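Long-range contacts in putative sugar isomerase (Parabacteroides distasonis, PDB 3LMZ), which is of unproven function but probably isomerises a sugar, being a member of the xylose isomerase-like TIM barrels: residues Val28-Asp33 with Lys237-Gly242; Thr38-Asp43 with Ala71-Thr76; Leu54-Thr59 with Phe95-Arg100; Asp173-Leu178 with Pro213-Met218; Asp177-His182 with Met219-Tyr224. All blocks are in the same frame, centred on the assembly; numbering follows the deposited sequence. Where two conformers were deposited one is given.

Contact 1 of 5, residues Val28-Asp33 with Lys237-Gly242; sequences VNFDLD and KDPFLG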
# COMPACT_ATOMS: atom_id res chain seq x y z
N VAL A 28 3.80 1.48 19.06
CA VAL A 28 3.78 1.73 20.50
C VAL A 28 2.82 0.83 21.24
O VAL A 28 3.05 0.49 22.40
CB VAL A 28 3.47 3.22 20.80
CG1 VAL A 28 2.03 3.63 20.34
CG2 VAL A 28 3.69 3.56 22.31
N ASN A 29 1.72 0.40 20.57
CA ASN A 29 0.73 -0.44 21.19
C ASN A 29 0.94 -1.96 21.00
O ASN A 29 0.07 -2.77 21.41
CB ASN A 29 -0.68 -0.03 20.72
CG ASN A 29 -1.10 1.34 21.25
OD1 ASN A 29 -0.84 1.64 22.41
ND2 ASN A 29 -1.68 2.17 20.41
N PHE A 30 2.08 -2.34 20.38
CA PHE A 30 2.39 -3.70 20.00
C PHE A 30 3.74 -4.17 20.47
O PHE A 30 4.68 -3.36 20.59
CB PHE A 30 2.22 -3.89 18.50
CG PHE A 30 0.81 -3.57 18.07
CD1 PHE A 30 -0.21 -4.49 18.24
CD2 PHE A 30 0.48 -2.30 17.71
CE1 PHE A 30 -1.54 -4.19 17.94
CE2 PHE A 30 -0.84 -1.97 17.42
CZ PHE A 30 -1.87 -2.92 17.54
N ASP A 31 3.85 -5.46 20.77
CA ASP A 31 5.12 -6.02 21.18
C ASP A 31 6.11 -6.18 20.04
O ASP A 31 5.80 -6.00 18.85
CB ASP A 31 4.97 -7.29 22.02
CG ASP A 31 4.34 -8.41 21.30
OD1 ASP A 31 4.38 -8.44 20.05
OD2 ASP A 31 3.82 -9.33 21.98
N LEU A 32 7.32 -6.52 20.42
CA LEU A 32 8.38 -6.68 19.40
C LEU A 32 8.08 -7.81 18.42
O LEU A 32 8.36 -7.65 17.21
CB LEU A 32 9.73 -6.88 20.07
CG LEU A 32 10.92 -7.01 19.13
CD1 LEU A 32 11.12 -5.78 18.33
CD2 LEU A 32 12.16 -7.35 19.99
N ASP A 33 7.54 -8.92 18.90
CA ASP A 33 7.17 -10.04 18.01
C ASP A 33 6.26 -9.55 16.89
O ASP A 33 6.52 -9.74 15.69
CB ASP A 33 6.43 -11.15 18.75
CG ASP A 33 7.24 -11.78 19.86
OD1 ASP A 33 8.46 -11.97 19.70
OD2 ASP A 33 6.64 -12.11 20.91
N LYS A 237 -4.26 2.03 17.62
CA LYS A 237 -4.67 0.77 18.24
C LYS A 237 -4.91 -0.38 17.24
O LYS A 237 -5.05 -1.54 17.65
CB LYS A 237 -5.93 0.98 19.09
CG LYS A 237 -5.69 1.91 20.22
CD LYS A 237 -6.98 2.23 21.00
CE LYS A 237 -7.78 3.37 20.37
NZ LYS A 237 -7.34 4.71 20.92
N ASP A 238 -5.01 -0.06 15.95
CA ASP A 238 -5.17 -1.06 14.86
C ASP A 238 -4.68 -0.49 13.53
O ASP A 238 -5.47 -0.24 12.64
CB ASP A 238 -6.64 -1.54 14.79
CG ASP A 238 -6.84 -2.67 13.80
OD1 ASP A 238 -5.86 -3.28 13.36
OD2 ASP A 238 -8.02 -2.93 13.43
N PRO A 239 -3.36 -0.26 13.45
CA PRO A 239 -2.82 0.56 12.36
C PRO A 239 -2.42 -0.20 11.06
O PRO A 239 -1.91 0.39 10.08
CB PRO A 239 -1.56 1.13 13.01
CG PRO A 239 -1.06 0.00 13.91
CD PRO A 239 -2.34 -0.50 14.52
N PHE A 240 -2.55 -1.54 11.12
CA PHE A 240 -1.92 -2.41 10.14
C PHE A 240 -2.34 -2.05 8.70
O PHE A 240 -1.47 -1.95 7.78
CB PHE A 240 -2.20 -3.88 10.47
CG PHE A 240 -1.66 -4.24 11.82
CD1 PHE A 240 -0.33 -4.56 11.98
CD2 PHE A 240 -2.48 -4.18 12.94
CE1 PHE A 240 0.16 -4.83 13.27
CE2 PHE A 240 -2.00 -4.43 14.21
CZ PHE A 240 -0.68 -4.79 14.37
N LEU A 241 -3.63 -1.86 8.49
CA LEU A 241 -4.11 -1.56 7.16
C LEU A 241 -3.52 -0.26 6.59
O LEU A 241 -3.19 -0.16 5.42
CB LEU A 241 -5.65 -1.55 7.15
CG LEU A 241 -6.36 -1.89 5.85
CD1 LEU A 241 -6.35 -3.38 5.53
CD2 LEU A 241 -7.77 -1.35 6.01
N GLY A 242 -3.40 0.74 7.46
CA GLY A 242 -2.85 2.04 7.08
C GLY A 242 -1.34 2.03 6.88
O GLY A 242 -0.80 2.68 5.98
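The first and last beta-alpha loops of the TIM barrel meet here: Phe-30, just ahead of helix 32-41, packs against Pro-239 and Phe-240 at the start of helix 240-256. The two phenylalanine rings form a T-shaped (edge-to-face) pair. Their planes stand at 70° and their centroids lie 4.9 Å apart, and the edge of Phe-240 is turned toward the face of Phe-30. Atom CZ of Phe-240 stands 3.7 Å above the plane of the Phe-30 ring, over its centre. With CG anti to its carbonyl carbon (chi1 -59°), Phe-30 sends its ring across the gap, while Phe-240 comes from the opposite direction. The far end of the Phe-30 ring has two further neighbours. Its CE2 rests 3.6 Å from CD of Pro-239, an oblique apolar contact, and its CZ meets Lys-237 O at 3.5 Å, with that oxygen near the ring plane at the edge. No hydrogen bond joins the two segments. Asn-29 ND2 comes only to 3.8 Å from Lys-237 N, and its hydrogen bond goes instead to Met-236 O. The evidence thus points to an aromatic and apolar clasp lying near the surface. Around it, the carbonyl of Phe-30 accepts from His-53 NE2. The Phe-240 side chain also touches Phe-27 and reaches Thr-34 and Thr-38 on helix 32-41, while packing on Leu-241 of the second subunit. The two loops follow the paired parallel strands 19-22 and 227-230 and lead into helices 32-41 and 240-256.

Contact 2 of 5, residues Thr38-Asp43 with Ala71-Thr76; sequences TLERLD and AAHKVT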
# COMPACT_ATOMS: atom_id res chain seq x y z
N THR A 38 5.32 -7.99 11.29
CA THR A 38 4.75 -7.07 10.37
C THR A 38 5.80 -6.56 9.41
O THR A 38 5.56 -6.51 8.19
CB THR A 38 4.02 -5.92 11.11
OG1 THR A 38 3.11 -6.47 12.07
CG2 THR A 38 3.34 -4.97 10.17
N LEU A 39 6.96 -6.12 9.90
CA LEU A 39 8.02 -5.68 8.97
C LEU A 39 8.38 -6.79 7.97
O LEU A 39 8.61 -6.52 6.79
CB LEU A 39 9.31 -5.23 9.72
CG LEU A 39 9.36 -3.76 10.19
CD1 LEU A 39 8.24 -3.41 11.13
CD2 LEU A 39 10.71 -3.52 10.85
N GLU A 40 8.54 -7.99 8.46
CA GLU A 40 8.91 -9.14 7.64
C GLU A 40 7.91 -9.29 6.47
O GLU A 40 8.28 -9.45 5.32
CB GLU A 40 8.97 -10.43 8.46
CG GLU A 40 9.45 -11.65 7.79
CD GLU A 40 9.64 -12.77 8.79
OE1 GLU A 40 8.82 -12.90 9.72
OE2 GLU A 40 10.58 -13.59 8.63
N ARG A 41 6.61 -9.24 6.78
CA ARG A 41 5.55 -9.40 5.78
C ARG A 41 5.56 -8.21 4.77
O ARG A 41 5.21 -8.41 3.64
CB ARG A 41 4.16 -9.53 6.46
CG ARG A 41 3.92 -10.82 7.19
CD ARG A 41 2.43 -10.91 7.64
NE ARG A 41 1.54 -11.09 6.49
CZ ARG A 41 0.22 -10.95 6.52
NH1 ARG A 41 -0.37 -10.64 7.65
NH2 ARG A 41 -0.52 -11.12 5.45
N LEU A 42 5.93 -7.02 5.25
CA LEU A 42 6.06 -5.85 4.39
C LEU A 42 7.36 -5.72 3.63
O LEU A 42 7.54 -4.79 2.87
CB LEU A 42 5.87 -4.56 5.19
CG LEU A 42 4.53 -4.34 5.85
CD1 LEU A 42 4.68 -3.22 6.93
CD2 LEU A 42 3.50 -4.01 4.81
N ASP A 43 8.27 -6.69 3.78
CA ASP A 43 9.60 -6.63 3.15
C ASP A 43 10.41 -5.42 3.57
O ASP A 43 11.15 -4.83 2.79
CB ASP A 43 9.49 -6.72 1.63
CG ASP A 43 10.81 -7.06 0.92
OD1 ASP A 43 11.66 -7.80 1.48
OD2 ASP A 43 11.02 -6.57 -0.24
N ALA A 71 17.23 -10.51 13.49
CA ALA A 71 17.88 -11.19 12.36
C ALA A 71 16.99 -12.32 11.82
O ALA A 71 16.92 -12.54 10.62
CB ALA A 71 19.20 -11.70 12.76
N ALA A 72 16.33 -13.04 12.73
CA ALA A 72 15.44 -14.11 12.29
C ALA A 72 14.29 -13.63 11.39
O ALA A 72 13.71 -14.43 10.64
CB ALA A 72 14.91 -14.84 13.47
N HIS A 73 13.91 -12.36 11.56
CA HIS A 73 12.91 -11.72 10.74
C HIS A 73 13.48 -10.82 9.67
O HIS A 73 12.76 -10.02 9.07
CB HIS A 73 11.90 -10.96 11.64
CG HIS A 73 11.17 -11.88 12.56
ND1 HIS A 73 10.07 -12.62 12.18
CD2 HIS A 73 11.47 -12.28 13.82
CE1 HIS A 73 9.70 -13.39 13.19
NE2 HIS A 73 10.52 -13.19 14.20
N LYS A 74 14.79 -10.93 9.44
CA LYS A 74 15.49 -10.17 8.40
C LYS A 74 15.37 -8.68 8.63
O LYS A 74 15.38 -7.91 7.68
CB LYS A 74 15.04 -10.60 6.98
CG LYS A 74 15.44 -12.09 6.76
CD LYS A 74 14.44 -12.89 6.12
CE LYS A 74 13.24 -13.25 7.00
NZ LYS A 74 12.17 -13.94 6.19
N VAL A 75 15.46 -8.29 9.90
CA VAL A 75 15.46 -6.88 10.31
C VAL A 75 16.72 -6.54 11.07
O VAL A 75 17.21 -7.31 11.86
CB VAL A 75 14.23 -6.58 11.23
CG1 VAL A 75 14.28 -5.19 11.85
CG2 VAL A 75 12.86 -6.79 10.44
N THR A 76 17.24 -5.36 10.76
CA THR A 76 18.37 -4.71 11.43
C THR A 76 17.85 -3.52 12.24
O THR A 76 17.18 -2.61 11.69
CB THR A 76 19.41 -4.20 10.39
OG1 THR A 76 19.94 -5.34 9.67
CG2 THR A 76 20.53 -3.44 11.10
O HOH W 1 11.37 -15.53 10.08
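Glu-40 reaches from helix 32-41 to His-73 and Lys-74 at the end of helix 60-72, and both of its carboxylate oxygens find partners there. OE1 accepts from His-73 ND1 at 2.8 Å in a nearly straight bond (167°). The oxygen lies in the plane of the imidazole, yet the donor comes from well above the carboxylate plane, as the two planes are turned 74° apart. OE2 forms the salt bridge: Lys-74 NZ approaches its anti lone pair at 2.9 Å. A water also lies between OE2 and Ala-72 O, donating to both, though its approach to OE2 is so short that the bond's length is doubtful. Glu-40 reaches this far because its chain runs extended, CG opposite the backbone N (chi1 -174°). An alanine here is likely to leave the Lys-74 ammonium without its counter-charge and the His-73 ring without its acceptor, free to turn. Beneath this polar cluster Leu-39 CD2 meets Val-75 CG2 at 3.9 Å. Lys-74, at positive phi, is the C-prime residue of a Schellman motif, its N bonded to Ala-71 O; the motif closes helix 60-72 in the turn that leads to strand 76-85 of the TIM barrel.

Contact 3 of 5, residues Leu54-Thr59 with Phe95-Arg100; sequences LPLNST and FDYAKR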
# COMPACT_ATOMS: atom_id res chain seq x y z
N LEU A 54 13.06 -2.46 23.60
CA LEU A 54 14.35 -2.82 24.18
C LEU A 54 14.69 -1.77 25.25
O LEU A 54 15.31 -0.73 24.94
CB LEU A 54 15.44 -2.88 23.14
CG LEU A 54 16.81 -3.40 23.59
CD1 LEU A 54 16.71 -4.86 24.06
CD2 LEU A 54 17.87 -3.24 22.49
N PRO A 55 14.28 -2.03 26.48
CA PRO A 55 14.54 -1.05 27.55
C PRO A 55 16.01 -0.75 27.73
O PRO A 55 16.86 -1.63 27.52
CB PRO A 55 13.94 -1.71 28.78
CG PRO A 55 12.87 -2.60 28.21
CD PRO A 55 13.45 -3.14 26.96
N LEU A 56 16.28 0.48 28.20
CA LEU A 56 17.64 0.95 28.33
C LEU A 56 18.48 0.11 29.32
O LEU A 56 19.69 0.03 29.16
CB LEU A 56 17.69 2.44 28.66
CG LEU A 56 17.66 3.36 27.45
CD1 LEU A 56 16.32 3.26 26.70
CD2 LEU A 56 18.03 4.81 27.90
N ASN A 57 17.87 -0.53 30.28
CA ASN A 57 18.63 -1.33 31.23
C ASN A 57 18.62 -2.81 30.87
O ASN A 57 18.90 -3.64 31.73
CB ASN A 57 18.14 -1.06 32.65
CG ASN A 57 18.53 0.34 33.10
OD1 ASN A 57 19.70 0.71 33.00
ND2 ASN A 57 17.55 1.13 33.50
N SER A 58 18.28 -3.15 29.63
CA SER A 58 18.33 -4.53 29.20
C SER A 58 19.72 -5.11 29.43
O SER A 58 20.74 -4.39 29.31
CB SER A 58 17.88 -4.70 27.73
OG SER A 58 16.55 -4.30 27.55
N THR A 59 19.78 -6.38 29.80
CA THR A 59 21.06 -7.03 30.02
C THR A 59 21.78 -7.33 28.72
O THR A 59 21.16 -7.34 27.62
CB THR A 59 20.89 -8.39 30.80
OG1 THR A 59 20.22 -9.30 29.91
CG2 THR A 59 20.12 -8.23 32.10
N PHE A 95 23.91 7.31 25.47
CA PHE A 95 25.09 7.02 24.67
C PHE A 95 25.61 5.63 25.06
O PHE A 95 26.01 4.86 24.19
CB PHE A 95 26.14 8.14 24.80
CG PHE A 95 25.95 9.26 23.85
CD1 PHE A 95 24.99 10.21 24.08
CD2 PHE A 95 26.68 9.33 22.68
CE1 PHE A 95 24.81 11.25 23.19
CE2 PHE A 95 26.52 10.36 21.78
CZ PHE A 95 25.55 11.33 22.04
N ASP A 96 25.65 5.32 26.35
CA ASP A 96 26.15 4.00 26.73
C ASP A 96 25.22 2.89 26.18
O ASP A 96 25.68 1.89 25.61
CB ASP A 96 26.32 3.91 28.25
CG ASP A 96 26.78 2.55 28.69
OD1 ASP A 96 27.81 2.05 28.19
OD2 ASP A 96 26.08 1.96 29.54
N TYR A 97 23.91 3.12 26.26
CA TYR A 97 22.94 2.18 25.68
C TYR A 97 23.17 1.98 24.18
O TYR A 97 23.30 0.85 23.69
CB TYR A 97 21.57 2.72 25.97
CG TYR A 97 20.40 2.11 25.20
CD1 TYR A 97 19.90 0.85 25.52
CD2 TYR A 97 19.67 2.90 24.32
CE1 TYR A 97 18.74 0.36 24.89
CE2 TYR A 97 18.51 2.43 23.67
CZ TYR A 97 18.04 1.19 23.96
OH TYR A 97 16.85 0.80 23.37
N ALA A 98 23.35 3.09 23.43
CA ALA A 98 23.64 2.93 22.02
C ALA A 98 24.87 2.04 21.75
O ALA A 98 24.89 1.21 20.88
CB ALA A 98 23.78 4.25 21.34
N LYS A 99 25.90 2.27 22.55
CA LYS A 99 27.13 1.49 22.37
C LYS A 99 26.88 0.02 22.66
O LYS A 99 27.36 -0.87 21.94
CB LYS A 99 28.23 2.05 23.29
CG LYS A 99 29.57 1.31 23.19
CD LYS A 99 30.71 2.05 23.90
CE LYS A 99 32.02 1.29 23.78
NZ LYS A 99 33.14 2.03 24.44
N ARG A 100 26.14 -0.23 23.74
CA ARG A 100 25.83 -1.62 24.13
C ARG A 100 24.97 -2.35 23.07
O ARG A 100 25.08 -3.53 22.88
CB ARG A 100 25.11 -1.65 25.46
CG ARG A 100 25.99 -1.24 26.65
CD ARG A 100 25.30 -1.26 28.02
NE ARG A 100 24.94 -2.61 28.39
CZ ARG A 100 23.69 -3.06 28.62
NH1 ARG A 100 22.63 -2.23 28.64
NH2 ARG A 100 23.55 -4.35 28.88
O HOH W 2 22.27 0.56 28.54
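Tyr-97 lays one ring face against Leu-56, while its hydroxyl and the guanidinium of Arg-100, one helical turn on, grip the backbone of the same loop. The side chains of Leu-56 and Tyr-97 cross at about a right angle. Leu-56 CG stands 3.7 Å from the ring centroid and 9° off its normal, a CH-pi contact centred on the face. With CG opposite its backbone N (chi1 166°), the tyrosine points at the loop, and OH donates to Leu-54 O at 2.7 Å in the carbonyl plane. Arg-100 arrives end-on: NH1 and NH2 both donate to Ser-58 O, at 2.9 and 2.8 Å, and this oxygen lies almost exactly in the guanidinium plane. A water accepts from Arg-100 NH1 at 2.8 Å and donates to Leu-56 O; Asp-60 adds a salt bridge to NH2. A leucine in place of Tyr-97 would probably leave Leu-54 O without its donor and Leu-56 without the flat face it packs on. Within the loop, Ser-58 N and OG both donate to Pro-55 O, bracing a type I turn from Pro-55 to Ser-58. This is a beta-alpha loop of a TIM barrel, following strand 46-49 and clamped by helix 88-101, which follows strand 76-85.

Contact 4 of 5, residues Asp173-Leu178 with Pro213-Met218; sequences DPVADL and PALIRM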
# COMPACT_ATOMS: atom_id res chain seq x y z
N ASP A 173 8.40 23.76 3.87
CA ASP A 173 8.52 22.85 2.73
C ASP A 173 9.61 21.81 3.07
O ASP A 173 10.79 22.15 3.16
CB ASP A 173 8.93 23.67 1.50
CG ASP A 173 9.12 22.84 0.26
OD1 ASP A 173 9.26 21.62 0.30
OD2 ASP A 173 9.08 23.44 -0.81
N PRO A 174 9.21 20.55 3.32
CA PRO A 174 10.26 19.61 3.78
C PRO A 174 11.28 19.28 2.68
O PRO A 174 12.40 18.88 2.97
CB PRO A 174 9.47 18.38 4.16
CG PRO A 174 8.22 18.46 3.37
CD PRO A 174 7.89 19.92 3.23
N VAL A 175 10.87 19.38 1.41
CA VAL A 175 11.78 19.13 0.31
C VAL A 175 12.81 20.27 0.22
O VAL A 175 13.99 19.99 0.09
CB VAL A 175 10.98 18.94 -1.02
CG1 VAL A 175 11.94 18.73 -2.19
CG2 VAL A 175 9.94 17.76 -0.88
N ALA A 176 12.37 21.53 0.35
CA ALA A 176 13.31 22.67 0.33
C ALA A 176 14.19 22.66 1.59
O ALA A 176 15.39 22.99 1.54
CB ALA A 176 12.60 24.02 0.17
N ASP A 177 13.62 22.21 2.73
CA ASP A 177 14.45 22.09 3.94
C ASP A 177 15.55 21.01 3.76
O ASP A 177 16.69 21.18 4.16
CB ASP A 177 13.58 21.83 5.17
CG ASP A 177 12.85 23.06 5.63
OD1 ASP A 177 13.10 24.17 5.11
OD2 ASP A 177 11.98 22.92 6.49
N LEU A 178 15.17 19.88 3.16
CA LEU A 178 16.16 18.83 2.85
C LEU A 178 17.30 19.38 1.95
O LEU A 178 18.49 19.13 2.22
CB LEU A 178 15.50 17.58 2.23
CG LEU A 178 16.49 16.49 1.77
CD1 LEU A 178 17.31 15.86 2.95
CD2 LEU A 178 15.67 15.41 1.01
N PRO A 213 6.98 12.35 -4.61
CA PRO A 213 7.86 12.36 -5.72
C PRO A 213 9.00 13.40 -5.59
O PRO A 213 10.15 13.11 -5.89
CB PRO A 213 6.91 12.63 -6.88
CG PRO A 213 5.68 12.02 -6.49
CD PRO A 213 5.57 12.29 -5.01
N ALA A 214 8.66 14.61 -5.15
CA ALA A 214 9.65 15.64 -4.98
C ALA A 214 10.70 15.27 -3.92
O ALA A 214 11.90 15.55 -4.10
CB ALA A 214 8.98 17.00 -4.67
N LEU A 215 10.23 14.64 -2.86
CA LEU A 215 11.08 14.19 -1.77
C LEU A 215 12.07 13.14 -2.31
O LEU A 215 13.29 13.22 -2.09
CB LEU A 215 10.21 13.69 -0.61
CG LEU A 215 10.94 13.30 0.64
CD1 LEU A 215 11.55 14.57 1.36
CD2 LEU A 215 10.08 12.44 1.64
N ILE A 216 11.56 12.19 -3.06
CA ILE A 216 12.41 11.14 -3.63
C ILE A 216 13.45 11.71 -4.61
O ILE A 216 14.63 11.36 -4.54
CB ILE A 216 11.54 10.13 -4.35
CG1 ILE A 216 10.80 9.30 -3.30
CG2 ILE A 216 12.35 9.29 -5.38
CD1 ILE A 216 11.57 8.27 -2.65
N ARG A 217 13.04 12.64 -5.47
CA ARG A 217 13.99 13.24 -6.37
C ARG A 217 15.05 14.02 -5.60
O ARG A 217 16.23 14.00 -5.96
CB ARG A 217 13.29 14.17 -7.36
CG ARG A 217 12.51 13.47 -8.43
CD ARG A 217 11.93 14.49 -9.43
NE ARG A 217 10.73 13.90 -10.02
CZ ARG A 217 9.48 14.23 -9.69
NH1 ARG A 217 9.20 15.23 -8.84
NH2 ARG A 217 8.49 13.59 -10.29
N MSE A 218 14.64 14.70 -4.53
CA MSE A 218 15.58 15.48 -3.75
C MSE A 218 16.58 14.62 -3.00
O MSE A 218 17.77 14.98 -2.83
CB MSE A 218 14.87 16.46 -2.79
CG MSE A 218 15.82 17.42 -2.10
SE MSE A 218 16.92 18.49 -3.27
CE MSE A 218 15.52 19.57 -4.09
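Val-175 is the main bump of this helix pair, fitting the hollow that Ala-214, Leu-215 and Met-218 (a selenomethionine) form on the facing helix. Its two methyls divide the work. CG1, opposite the backbone N (chi1 178°), sits 3.7 Å from Ala-214 O and 3.8 Å from Met-218 CB. CG2 presses on the backbone, 3.7 Å from Leu-215 N, with Ala-214 CB near by at 4.0 Å; the small alanine side chain probably permits this approach. A second bump answers from the other side: Met-218 CG enters the groove between Val-175 and Leu-178, 3.7 Å from Leu-178 CD2. Its chain then bends at chi2 (56°) and chi3, folding the terminal CE back toward Val-175 CG1. The Leu-178 and Met-218 chains lie antiparallel, one alongside the other. Deeper in, Leu-178 CD2 also meets Leu-215 CD1 at 4.2 Å. No hydrogen bond crosses, so the fit rests on apolar shape, between helical segments 174-178 and 213-218, which run nearly parallel (9°) with their axes 9.5 Å apart at closest. Asp-173, just before the helix that starts at Pro-174, is its N-cap, with OD1 accepting from Ala-176 N. Beneath both helices lies strand 185-193, touched by Leu-178 at Val-185 and by Leu-215 at Met-188, while helix 164-169 closes one flank, its Val-164 touching both Pro-174 and Leu-215.

Contact 5 of 5, residues Asp177-His182 with Met219-Tyr224; sequences DLKKYH and MREVNY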
# COMPACT_ATOMS: atom_id res chain seq x y z
N ASP A 177 13.62 22.21 2.73
CA ASP A 177 14.45 22.09 3.94
C ASP A 177 15.55 21.01 3.76
O ASP A 177 16.69 21.18 4.16
CB ASP A 177 13.58 21.83 5.17
CG ASP A 177 12.85 23.06 5.63
OD1 ASP A 177 13.10 24.17 5.11
OD2 ASP A 177 11.98 22.92 6.49
N LEU A 178 15.17 19.88 3.16
CA LEU A 178 16.16 18.83 2.85
C LEU A 178 17.30 19.38 1.95
O LEU A 178 18.49 19.13 2.22
CB LEU A 178 15.50 17.58 2.23
CG LEU A 178 16.49 16.49 1.77
CD1 LEU A 178 17.31 15.86 2.95
CD2 LEU A 178 15.67 15.41 1.01
N LYS A 179 16.94 20.17 0.92
CA LYS A 179 17.94 20.79 0.04
C LYS A 179 18.90 21.67 0.86
O LYS A 179 20.11 21.55 0.74
CB LYS A 179 17.30 21.60 -1.08
CG LYS A 179 18.31 22.19 -2.08
CD LYS A 179 17.67 23.24 -3.01
CE LYS A 179 16.86 22.60 -4.13
NZ LYS A 179 16.13 23.62 -4.95
N LYS A 180 18.34 22.55 1.69
CA LYS A 180 19.17 23.45 2.50
C LYS A 180 20.07 22.71 3.47
O LYS A 180 21.28 23.03 3.62
CB LYS A 180 18.29 24.43 3.29
CG LYS A 180 17.63 25.48 2.42
CD LYS A 180 16.85 26.50 3.24
CE LYS A 180 15.60 25.91 3.86
NZ LYS A 180 14.71 26.94 4.46
N TYR A 181 19.48 21.74 4.15
CA TYR A 181 20.02 21.22 5.42
C TYR A 181 20.61 19.83 5.34
O TYR A 181 20.97 19.27 6.36
CB TYR A 181 18.95 21.27 6.52
CG TYR A 181 18.29 22.63 6.71
CD1 TYR A 181 19.06 23.80 6.66
CD2 TYR A 181 16.95 22.76 7.01
CE1 TYR A 181 18.48 25.08 6.86
CE2 TYR A 181 16.36 24.03 7.18
CZ TYR A 181 17.14 25.18 7.13
OH TYR A 181 16.59 26.43 7.32
N HIS A 182 20.63 19.24 4.15
CA HIS A 182 21.08 17.84 3.98
C HIS A 182 22.36 17.43 4.67
O HIS A 182 22.45 16.29 5.13
CB HIS A 182 21.13 17.44 2.48
CG HIS A 182 22.23 18.07 1.71
ND1 HIS A 182 22.13 19.31 1.13
CD2 HIS A 182 23.49 17.62 1.45
CE1 HIS A 182 23.29 19.62 0.57
NE2 HIS A 182 24.12 18.61 0.75
N MSE A 219 16.13 13.48 -2.53
CA MSE A 219 17.04 12.57 -1.83
C MSE A 219 18.12 12.04 -2.75
O MSE A 219 19.25 11.85 -2.34
CB MSE A 219 16.31 11.42 -1.12
CG MSE A 219 15.45 11.88 0.07
SE MSE A 219 14.67 10.45 1.10
CE MSE A 219 13.33 9.97 -0.21
N ARG A 220 17.71 11.80 -4.00
CA ARG A 220 18.69 11.44 -5.03
C ARG A 220 19.65 12.61 -5.29
O ARG A 220 20.86 12.44 -5.34
CB ARG A 220 17.99 11.04 -6.31
CG ARG A 220 17.23 9.75 -6.25
CD ARG A 220 16.40 9.55 -7.50
NE ARG A 220 15.46 8.45 -7.32
CZ ARG A 220 14.43 8.25 -8.11
NH1 ARG A 220 14.25 9.08 -9.14
NH2 ARG A 220 13.59 7.23 -7.88
N GLU A 221 19.10 13.82 -5.38
CA GLU A 221 19.91 15.00 -5.71
C GLU A 221 20.96 15.29 -4.63
O GLU A 221 22.10 15.69 -4.99
CB GLU A 221 18.99 16.21 -5.98
CG GLU A 221 19.70 17.54 -6.04
CD GLU A 221 18.76 18.72 -6.27
OE1 GLU A 221 17.71 18.54 -6.92
OE2 GLU A 221 19.10 19.84 -5.79
N VAL A 222 20.61 15.13 -3.34
CA VAL A 222 21.56 15.41 -2.25
C VAL A 222 22.26 14.16 -1.77
O VAL A 222 23.08 14.23 -0.84
CB VAL A 222 20.86 16.09 -1.04
CG1 VAL A 222 20.15 17.40 -1.46
CG2 VAL A 222 19.91 15.12 -0.36
N ASN A 223 21.96 13.03 -2.42
CA ASN A 223 22.49 11.72 -2.05
C ASN A 223 22.30 11.41 -0.56
O ASN A 223 23.24 11.10 0.14
CB ASN A 223 23.94 11.58 -2.50
CG ASN A 223 24.42 10.14 -2.51
OD1 ASN A 223 23.71 9.22 -2.96
ND2 ASN A 223 25.63 9.95 -2.03
N TYR A 224 21.06 11.52 -0.08
CA TYR A 224 20.67 11.05 1.25
C TYR A 224 20.73 9.51 1.37
O TYR A 224 19.98 8.79 0.73
CB TYR A 224 19.28 11.60 1.65
CG TYR A 224 18.82 11.07 3.00
CD1 TYR A 224 19.41 11.51 4.17
CD2 TYR A 224 17.78 10.15 3.08
CE1 TYR A 224 19.03 11.01 5.41
CE2 TYR A 224 17.33 9.63 4.34
CZ TYR A 224 18.00 10.09 5.52
OH TYR A 224 17.60 9.65 6.79
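His-182 and Val-222 are brought together by the torsion of the histidine: its CG lies between the backbone N and the carbonyl carbon (chi1 72°), which swings the imidazole back over its own helix end and presents a face to the valine. Val-222 CB stands over that face, offset toward the rim, 4.0 Å from the ring centroid and 26° off the normal, in a CH-pi contact. Its CG1 lies above the same face, toward the ND1 side, 3.8 Å from His-182 ND1. The rotation of the ring is fixed from within its own segment, for ND1 donates to Lys-179 O at 3.0 Å (158°), with this oxygen in the imidazole plane. Further in, Leu-178 CD2 meets CG of Met-219, a selenomethionine, at 3.7 Å; these side chains cross at about a right angle, and Val-222 CG2 adds a looser touch at Leu-178 CG (4.3 Å). Toward the outer side, Lys-179 NZ stays 4.9 Å from Glu-221 OE2 in the conformer given; as the lysine has a second one, any attraction between these charges is uncertain. With no hydrogen bond across the segments, the chemistry implies that these two neighbouring helix ends are held by apolar and CH-pi packing, long-range electrostatics contributing at most weakly.

Contacts 4 and 5 are one continuous helix-helix seam: their centres lie 7 Å apart, Leu-178 serves both, and both use helices 174-181 and 212-221. Contacts 1 and 2 are likewise coupled through helix 32-41, with centres 15 Å apart and Phe-240 CE1 3.6 Å from Thr-38 OG1; both touch the second subunit. Contact 3 stands apart, its centre about 23 Å from that of contact 1 and about 34 Å from that of contact 4, across the middle of the chain. Contact 1 joins the ends of the barrel sequence and encloses the others. No catalytic site is established; a triethylene glycol, probably from crystallisation, lies about 4 Å from the Arg-100 side chain in contact 3.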